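PDB 5SUX: AraC family transcriptional regulator from Vibrio cholerae, which probably activates transcription of virulence genes, including those for the toxin-coregulated pilus, as a DNA-binding regulator of the AraC family. Local coordinates for residues Y12-F17 against I79-I84; F33-G38 against Y51-S56; A40-K45 against F69-L74. All coordinates share one frame; numbering follows the deposited sequence.

Interaction 1 (Y12-F17 against I79-I84). With 70H ((3E)-4-(8-methylnaphthalen-1-yl)but-3-enoic acid), chain B.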
# COMPACT_ATOMS: atom_id res chain seq x y z
N TYR A 12 -0.44 -13.57 5.89
CA TYR A 12 -0.30 -13.38 7.33
C TYR A 12 -1.42 -14.10 8.06
O TYR A 12 -2.54 -14.19 7.55
CB TYR A 12 -0.32 -11.89 7.69
CG TYR A 12 0.68 -11.06 6.93
CD1 TYR A 12 2.00 -10.95 7.37
CD2 TYR A 12 0.32 -10.38 5.77
CE1 TYR A 12 2.92 -10.19 6.69
CE2 TYR A 12 1.24 -9.62 5.08
CZ TYR A 12 2.54 -9.52 5.54
OH TYR A 12 3.46 -8.76 4.85
N ARG A 13 -1.12 -14.61 9.25
CA ARG A 13 -2.08 -15.35 10.05
C ARG A 13 -2.70 -14.46 11.12
O ARG A 13 -2.01 -13.66 11.76
CB ARG A 13 -1.43 -16.58 10.70
CG ARG A 13 -2.40 -17.44 11.52
CD ARG A 13 -2.09 -18.92 11.37
NE ARG A 13 -1.18 -19.41 12.40
CZ ARG A 13 0.01 -19.95 12.15
NH1 ARG A 13 0.43 -20.09 10.90
NH2 ARG A 13 0.78 -20.37 13.14
N MET A 14 -4.02 -14.60 11.30
CA MET A 14 -4.76 -13.94 12.36
C MET A 14 -5.45 -15.01 13.19
O MET A 14 -6.20 -15.83 12.65
CB MET A 14 -5.81 -12.98 11.80
CG MET A 14 -5.26 -11.73 11.15
SD MET A 14 -6.57 -10.55 10.80
CE MET A 14 -6.80 -9.83 12.41
N SER A 15 -5.20 -15.01 14.50
CA SER A 15 -5.93 -15.89 15.38
C SER A 15 -7.14 -15.15 15.95
O SER A 15 -7.41 -14.00 15.61
CB SER A 15 -5.02 -16.43 16.49
OG SER A 15 -5.50 -17.67 16.97
N LYS A 16 -7.87 -15.83 16.84
CA LYS A 16 -9.11 -15.31 17.39
C LYS A 16 -8.91 -13.93 18.02
O LYS A 16 -8.06 -13.76 18.90
CB LYS A 16 -9.66 -16.29 18.43
CG LYS A 16 -9.06 -17.69 18.29
CD LYS A 16 -9.88 -18.74 19.02
CE LYS A 16 -10.05 -18.38 20.48
NZ LYS A 16 -10.85 -19.40 21.21
N PHE A 17 -9.68 -12.96 17.54
CA PHE A 17 -9.65 -11.58 18.01
C PHE A 17 -8.26 -10.94 17.92
O PHE A 17 -7.99 -9.95 18.59
CB PHE A 17 -10.17 -11.44 19.45
CG PHE A 17 -11.45 -12.18 19.71
CD1 PHE A 17 -12.68 -11.58 19.47
CD2 PHE A 17 -11.43 -13.45 20.26
CE1 PHE A 17 -13.86 -12.25 19.74
CE2 PHE A 17 -12.60 -14.13 20.53
CZ PHE A 17 -13.82 -13.53 20.27
N ILE A 79 -7.53 -17.13 10.49
CA ILE A 79 -7.74 -16.41 9.24
C ILE A 79 -6.39 -16.11 8.61
O ILE A 79 -5.45 -15.71 9.30
CB ILE A 79 -8.54 -15.11 9.48
CG1 ILE A 79 -9.97 -15.43 9.91
CG2 ILE A 79 -8.54 -14.24 8.23
CD1 ILE A 79 -10.82 -14.20 10.16
N ASN A 80 -6.30 -16.30 7.30
CA ASN A 80 -5.13 -15.92 6.53
C ASN A 80 -5.44 -14.65 5.74
O ASN A 80 -6.41 -14.61 4.99
CB ASN A 80 -4.70 -17.04 5.58
CG ASN A 80 -4.09 -18.22 6.31
OD1 ASN A 80 -3.35 -18.05 7.28
ND2 ASN A 80 -4.38 -19.42 5.83
N VAL A 81 -4.61 -13.63 5.93
CA VAL A 81 -4.72 -12.37 5.19
C VAL A 81 -3.67 -12.38 4.09
O VAL A 81 -2.47 -12.50 4.37
CB VAL A 81 -4.55 -11.16 6.12
CG1 VAL A 81 -4.88 -9.87 5.37
CG2 VAL A 81 -5.42 -11.30 7.36
N SER A 82 -4.12 -12.25 2.85
CA SER A 82 -3.23 -12.21 1.69
C SER A 82 -3.05 -10.77 1.25
O SER A 82 -4.03 -10.05 1.09
CB SER A 82 -3.79 -13.05 0.54
OG SER A 82 -3.96 -14.41 0.93
N VAL A 83 -1.80 -10.36 1.05
CA VAL A 83 -1.48 -9.00 0.62
C VAL A 83 -0.68 -9.08 -0.67
O VAL A 83 0.35 -9.77 -0.73
CB VAL A 83 -0.70 -8.22 1.70
CG1 VAL A 83 -0.45 -6.79 1.24
CG2 VAL A 83 -1.46 -8.24 3.02
N ILE A 84 -1.14 -8.39 -1.71
CA ILE A 84 -0.44 -8.29 -2.98
C ILE A 84 0.05 -6.86 -3.15
O ILE A 84 -0.72 -5.91 -2.96
CB ILE A 84 -1.34 -8.69 -4.16
CG1 ILE A 84 -1.75 -10.15 -4.06
CG2 ILE A 84 -0.64 -8.42 -5.49
CD1 ILE A 84 -2.66 -10.60 -5.19
C10 70H B . 2.58 -4.95 5.49
C11 70H B . 3.44 -3.97 4.72
C12 70H B . 3.36 -4.22 3.23
C15 70H B . -3.08 -6.98 7.10
C01 70H B . -1.53 -3.96 4.47
C02 70H B . -1.96 -5.05 5.44
C03 70H B . -1.08 -5.83 6.29
C04 70H B . -1.67 -6.78 7.10
C05 70H B . -0.92 -7.60 7.98
C06 70H B . 0.46 -7.48 8.05
C07 70H B . 1.09 -6.53 7.25
C08 70H B . 0.37 -5.71 6.38
C09 70H B . 1.25 -4.75 5.60
O13 70H B . 3.73 -3.33 2.43
O14 70H B . 2.93 -5.32 2.79
C16 70H B . -3.91 -6.23 6.28
C17 70H B . -3.33 -5.27 5.46

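Interaction 2 (F33-G38 against Y51-S56). With 70H ((3E)-4-(8-methylnaphthalen-1-yl)but-3-enoic acid), chain B.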
# COMPACT_ATOMS: atom_id res chain seq x y z
N PHE A 33 -5.66 -6.43 -0.39
CA PHE A 33 -5.66 -7.54 0.54
C PHE A 33 -7.08 -8.04 0.77
O PHE A 33 -8.06 -7.35 0.51
CB PHE A 33 -4.98 -7.17 1.87
CG PHE A 33 -5.70 -6.13 2.68
CD1 PHE A 33 -5.36 -4.79 2.57
CD2 PHE A 33 -6.69 -6.49 3.58
CE1 PHE A 33 -6.01 -3.83 3.33
CE2 PHE A 33 -7.34 -5.54 4.34
CZ PHE A 33 -7.00 -4.21 4.22
N TRP A 34 -7.16 -9.28 1.27
CA TRP A 34 -8.42 -9.94 1.56
C TRP A 34 -8.14 -11.08 2.53
O TRP A 34 -7.00 -11.54 2.66
CB TRP A 34 -9.10 -10.46 0.29
CG TRP A 34 -8.34 -11.57 -0.39
CD1 TRP A 34 -8.57 -12.91 -0.28
CD2 TRP A 34 -7.22 -11.43 -1.28
NE1 TRP A 34 -7.67 -13.61 -1.05
CE2 TRP A 34 -6.83 -12.72 -1.67
CE3 TRP A 34 -6.52 -10.33 -1.78
CZ2 TRP A 34 -5.77 -12.95 -2.54
CZ3 TRP A 34 -5.46 -10.56 -2.64
CH2 TRP A 34 -5.10 -11.86 -3.01
N ILE A 35 -9.19 -11.55 3.19
CA ILE A 35 -9.09 -12.69 4.09
C ILE A 35 -9.60 -13.92 3.35
O ILE A 35 -10.43 -13.83 2.44
CB ILE A 35 -9.87 -12.46 5.40
CG1 ILE A 35 -11.37 -12.34 5.13
CG2 ILE A 35 -9.35 -11.21 6.11
CD1 ILE A 35 -12.19 -12.11 6.37
N ASP A 36 -9.08 -15.09 3.73
CA ASP A 36 -9.41 -16.33 3.05
C ASP A 36 -10.66 -17.00 3.60
O ASP A 36 -11.26 -17.84 2.91
CB ASP A 36 -8.24 -17.31 3.11
CG ASP A 36 -8.02 -17.88 4.50
OD1 ASP A 36 -8.43 -17.24 5.50
OD2 ASP A 36 -7.42 -18.97 4.61
N SER A 37 -11.07 -16.65 4.82
CA SER A 37 -12.25 -17.25 5.44
C SER A 37 -12.68 -16.38 6.60
O SER A 37 -11.96 -15.47 7.03
CB SER A 37 -11.97 -18.68 5.90
OG SER A 37 -10.93 -18.72 6.85
N GLY A 38 -13.87 -16.66 7.12
CA GLY A 38 -14.35 -15.99 8.31
C GLY A 38 -14.74 -14.54 8.07
O GLY A 38 -14.98 -14.10 6.94
N TYR A 51 -16.41 -1.39 9.33
CA TYR A 51 -17.31 -2.34 8.68
C TYR A 51 -16.67 -3.72 8.69
O TYR A 51 -15.46 -3.87 8.89
CB TYR A 51 -17.66 -1.90 7.25
CG TYR A 51 -16.47 -1.46 6.43
CD1 TYR A 51 -15.72 -2.37 5.71
CD2 TYR A 51 -16.12 -0.11 6.36
CE1 TYR A 51 -14.64 -1.96 4.95
CE2 TYR A 51 -15.04 0.30 5.61
CZ TYR A 51 -14.31 -0.63 4.91
OH TYR A 51 -13.23 -0.21 4.15
N GLU A 52 -17.51 -4.72 8.46
CA GLU A 52 -17.09 -6.11 8.46
C GLU A 52 -16.81 -6.57 7.03
O GLU A 52 -17.54 -6.21 6.10
CB GLU A 52 -18.16 -7.00 9.09
CG GLU A 52 -18.51 -6.59 10.51
CD GLU A 52 -19.63 -7.42 11.10
OE1 GLU A 52 -19.98 -7.20 12.28
OE2 GLU A 52 -20.17 -8.29 10.39
N ILE A 53 -15.75 -7.35 6.86
CA ILE A 53 -15.38 -7.89 5.57
C ILE A 53 -15.43 -9.41 5.64
O ILE A 53 -15.28 -10.00 6.72
CB ILE A 53 -13.98 -7.41 5.11
CG1 ILE A 53 -12.91 -7.88 6.10
CG2 ILE A 53 -13.96 -5.90 4.96
CD1 ILE A 53 -11.50 -7.46 5.70
N ASN A 54 -15.66 -10.04 4.49
CA ASN A 54 -15.66 -11.49 4.41
C ASN A 54 -14.66 -11.97 3.37
O ASN A 54 -13.87 -11.17 2.85
CB ASN A 54 -17.07 -12.01 4.08
CG ASN A 54 -17.67 -11.35 2.86
OD1 ASN A 54 -17.11 -11.42 1.76
ND2 ASN A 54 -18.81 -10.70 3.04
N SER A 55 -14.68 -13.27 3.05
CA SER A 55 -13.72 -13.83 2.10
C SER A 55 -13.95 -13.38 0.67
O SER A 55 -13.17 -13.77 -0.21
CB SER A 55 -13.76 -15.36 2.18
OG SER A 55 -15.06 -15.85 1.88
N SER A 56 -14.97 -12.56 0.40
CA SER A 56 -15.18 -11.98 -0.92
C SER A 56 -14.86 -10.50 -0.96
O SER A 56 -14.96 -9.89 -2.03
CB SER A 56 -16.62 -12.21 -1.38
OG SER A 56 -16.93 -13.60 -1.43
C10 70H B . 2.58 -4.95 5.49
C11 70H B . 3.44 -3.97 4.72
C12 70H B . 3.36 -4.22 3.23
C15 70H B . -3.08 -6.98 7.10
C01 70H B . -1.53 -3.96 4.47
C02 70H B . -1.96 -5.05 5.44
C03 70H B . -1.08 -5.83 6.29
C04 70H B . -1.67 -6.78 7.10
C05 70H B . -0.92 -7.60 7.98
C06 70H B . 0.46 -7.48 8.05
C07 70H B . 1.09 -6.53 7.25
C08 70H B . 0.37 -5.71 6.38
C09 70H B . 1.25 -4.75 5.60
O13 70H B . 3.73 -3.33 2.43
O14 70H B . 2.93 -5.32 2.79
C16 70H B . -3.91 -6.23 6.28
C17 70H B . -3.33 -5.27 5.46
O HOH W 1 -11.49 -9.98 2.81
O HOH W 2 -11.25 -15.52 0.05
O HOH W 3 -16.04 -15.11 4.77

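Interaction 3 (A40-K45 against F69-L74)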
# COMPACT_ATOMS: atom_id res chain seq x y z
N ALA A 40 -13.90 -10.38 9.45
CA ALA A 40 -12.99 -9.46 10.11
C ALA A 40 -13.60 -8.07 10.15
O ALA A 40 -14.37 -7.69 9.27
CB ALA A 40 -11.62 -9.42 9.41
N LYS A 41 -13.24 -7.31 11.18
CA LYS A 41 -13.68 -5.93 11.33
C LYS A 41 -12.56 -5.00 10.89
O LYS A 41 -11.45 -5.06 11.42
CB LYS A 41 -14.09 -5.63 12.77
CG LYS A 41 -14.65 -4.22 12.96
CD LYS A 41 -15.26 -4.04 14.34
CE LYS A 41 -16.49 -3.15 14.28
NZ LYS A 41 -17.54 -3.73 13.39
N LEU A 42 -12.86 -4.14 9.92
CA LEU A 42 -11.92 -3.15 9.41
C LEU A 42 -12.35 -1.77 9.90
O LEU A 42 -13.46 -1.33 9.59
CB LEU A 42 -11.86 -3.19 7.88
CG LEU A 42 -10.96 -2.17 7.18
CD1 LEU A 42 -9.53 -2.32 7.63
CD2 LEU A 42 -11.07 -2.32 5.68
N ILE A 43 -11.49 -1.11 10.66
CA ILE A 43 -11.75 0.22 11.20
C ILE A 43 -10.82 1.19 10.49
O ILE A 43 -9.60 1.14 10.69
CB ILE A 43 -11.56 0.27 12.72
CG1 ILE A 43 -12.54 -0.66 13.42
CG2 ILE A 43 -11.71 1.70 13.22
CD1 ILE A 43 -12.39 -0.67 14.93
N ASP A 44 -11.38 2.07 9.67
CA ASP A 44 -10.61 3.07 8.93
C ASP A 44 -10.69 4.39 9.68
O ASP A 44 -11.74 5.04 9.70
CB ASP A 44 -11.12 3.21 7.50
CG ASP A 44 -10.32 4.22 6.69
OD1 ASP A 44 -9.24 4.64 7.14
OD2 ASP A 44 -10.78 4.59 5.59
N LYS A 45 -9.57 4.80 10.29
CA LYS A 45 -9.54 6.02 11.08
C LYS A 45 -9.40 7.28 10.24
O LYS A 45 -9.65 8.38 10.75
CB LYS A 45 -8.40 5.93 12.10
CG LYS A 45 -8.63 4.84 13.14
CD LYS A 45 -7.34 4.20 13.60
CE LYS A 45 -7.63 3.00 14.49
NZ LYS A 45 -6.47 2.07 14.61
N PHE A 69 -5.48 2.43 9.97
CA PHE A 69 -6.60 1.51 10.10
C PHE A 69 -6.18 0.30 10.92
O PHE A 69 -4.99 0.02 11.10
CB PHE A 69 -7.13 1.07 8.72
CG PHE A 69 -6.20 0.17 7.96
CD1 PHE A 69 -5.22 0.69 7.14
CD2 PHE A 69 -6.33 -1.21 8.04
CE1 PHE A 69 -4.36 -0.14 6.43
CE2 PHE A 69 -5.49 -2.05 7.34
CZ PHE A 69 -4.50 -1.51 6.53
N SER A 70 -7.19 -0.42 11.41
CA SER A 70 -6.99 -1.67 12.13
C SER A 70 -7.86 -2.76 11.52
O SER A 70 -8.91 -2.48 10.93
CB SER A 70 -7.33 -1.52 13.63
OG SER A 70 -8.71 -1.32 13.83
N LEU A 71 -7.40 -4.00 11.65
CA LEU A 71 -8.11 -5.17 11.14
C LEU A 71 -8.16 -6.21 12.24
O LEU A 71 -7.11 -6.63 12.75
CB LEU A 71 -7.43 -5.73 9.89
CG LEU A 71 -8.13 -6.88 9.16
CD1 LEU A 71 -9.48 -6.44 8.62
CD2 LEU A 71 -7.25 -7.41 8.04
N THR A 72 -9.36 -6.63 12.62
CA THR A 72 -9.57 -7.53 13.75
C THR A 72 -10.35 -8.76 13.31
O THR A 72 -11.37 -8.64 12.63
CB THR A 72 -10.32 -6.82 14.88
OG1 THR A 72 -9.58 -5.66 15.30
CG2 THR A 72 -10.51 -7.75 16.07
N SER A 73 -9.86 -9.93 13.71
CA SER A 73 -10.56 -11.17 13.41
C SER A 73 -11.79 -11.31 14.29
O SER A 73 -11.74 -11.06 15.50
CB SER A 73 -9.63 -12.37 13.61
OG SER A 73 -10.35 -13.59 13.53
N LEU A 74 -12.91 -11.72 13.69
CA LEU A 74 -14.14 -12.02 14.41
C LEU A 74 -14.53 -13.48 14.28
O LEU A 74 -15.71 -13.82 14.42
CB LEU A 74 -15.27 -11.11 13.93
CG LEU A 74 -15.01 -9.61 13.99
CD1 LEU A 74 -16.19 -8.83 13.41
CD2 LEU A 74 -14.73 -9.17 15.42
O HOH W 4 -10.22 -3.40 13.76

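Interaction 1 (Y12-F17 against I79-I84)
Val83 meets Tyr12 at the rim of the aromatic ring: its CG2 methyl lies in the ring plane, 3.7 Å from Tyr12 CE2. One face of the same ring belongs to the bound naphthyl-butenoic acid (70H), whose C06 sits over the ring centre, 3.5 Å above the plane. Tyr12 holds CG beside its backbone N (chi1 -54°), which tips the ring back along the strand toward Val83, while its hydroxyl hydrogen-bonds Tyr266 OH in helix 263-269.

Val81 divides its two methyls between ligand and protein. With CG1 anti to the backbone N (chi1 -172°), that methyl touches 70H C15 at 3.8 Å; CG2 turns instead to Met14, 3.7 Å from SD. One step further along, Met14 and Ile79 face each other more loosely, CB to CB at 4.2 Å. All five side chains lie on the same apolar face of the sheet. Arg13 and Asn80, a non-hydrogen-bonded pair, are on the other face, where the Arg13 chain bends away from its partner.

Four backbone hydrogen bonds set this register, two between Tyr12 and Val81 and two between Met14 and Ile79. The shortest include Val81 N to Tyr12 O at 2.7 Å, and all are close to straight. Strand 79-86 is also paired with strand 31-35 on its far side. The arrangement is an antiparallel strand pair at the edge of a cupin-like sheet, with its inward face forming one wall of a pocket for a small hydrophobic acid.

Interaction 2 (F33-G38 against Y51-S56)
Here the two chains run close without any direct hydrogen bond between them: they come nearest at Ser37 and Ser55, whose CA atoms are 5.0 Å apart, in the segments that follow strand 31-35 and strand 49-53, which belong to different sheets. The closest backbone approach is a CA-H...O contact, Ser55 CA to Ile35 O at 3.3 Å.

Ile35, Ile53 and Ser55 carry the contact. Ile35 CG1 is placed between the backbone N and the carbonyl carbon (chi1 65°), and from there the chain reaches over the peptide after Asn54, with CG1 3.6 Å from Asn54 O. The terminal CD1 of Ile35 goes on to Ile53, lying 4.3 Å from its CG1. On the opposite segment Asn54 folds back on its own chain in an Asx turn: OD1 accepts the N-H of Ser56 at 2.8 Å, in the amide plane and on a lone pair. Asp36 meets Ser55 CB through its backbone O, while its carboxylate is engaged elsewhere: OD1 takes the N-H of Asn80 and also the hydroxyl of Ser37, which arrives from above the carboxylate plane. At the inner end, one face of the Phe33 ring carries 70H C17, 3.5 Å above the plane and over the ring centre.

Water joins the polar backbones. One molecule accepts from Ile35 N at 2.8 Å and donates to Asn54 O at 2.7 Å; a second donates to both Ile35 O and Ser55 O; a third links Gly38 O to Ser55 N. The chemistry therefore implies a hydrated seam between two sheets, where water bridges backbone N-H and C=O groups of the two segments around a small isoleucine contact.

Interaction 3 (A40-K45 against F69-L74)
The Phe69 ring is approached obliquely by Leu42, whose CD1 methyl comes within 3.4 Å of Phe69 CD2; the ring of Phe22, on strand 19-26, meets it with the two planes at about 50°. This cluster lies on one face of an antiparallel strand pair in the cupin-like fold, strands 40-44 and 66-73.

Leu42 leans along its strand toward Asp44, CG anti to the backbone N (chi1 177°), and that lean carries CD1 to the ring. Leu71 has a similar first torsion on a strand running the other way, so its CD1 heads toward Ala40 and stops 3.8 Å from CB. The bound 70H touches Leu71 as well, so this face contributes to the ligand pocket. Asp44, also on this face, turns its OD1 to the N-H of Asn46.

Four backbone hydrogen bonds join Lys41 to Thr72 and Ile43 to Ser70, the shortest being Lys41 N to Thr72 O at 2.7 Å. On the outer face Ser70 OG rests 3.4 Å from Ile43 CB, and Leu74 CD1 packs on Lys41 CB at 3.9 Å. Thr72 OG1 is hydrogen-bonded to Thr19 OG1 and to a water, which lies 2.8 Å from it, 2.6 Å from Ser70 OG, and donates to Lys41 O at 3.1 Å.

How the interactions relate
Interactions 1 and 3 are regular antiparallel pairings, one in each sheet of the cupin-like domain; interaction 2 spans the two sheets and relies on water instead. Interaction 1 is mostly buried, with Arg13 at its exposed side; interactions 2 and 3 are only partly buried. Neighbouring strands tie them together: 31-35 pairs with 79-86, where Ser82 N meets Trp34 O at 3.0 Å, and 49-53 pairs with 40-44, where Ile53 N meets Ala40 O at 2.8 Å. Interactions 1 and 3 pack on each other through Met14 and the strand around Leu71 and Ser73. Tyr12, Val81, Phe33 and Leu71 bring all three to the same ligand.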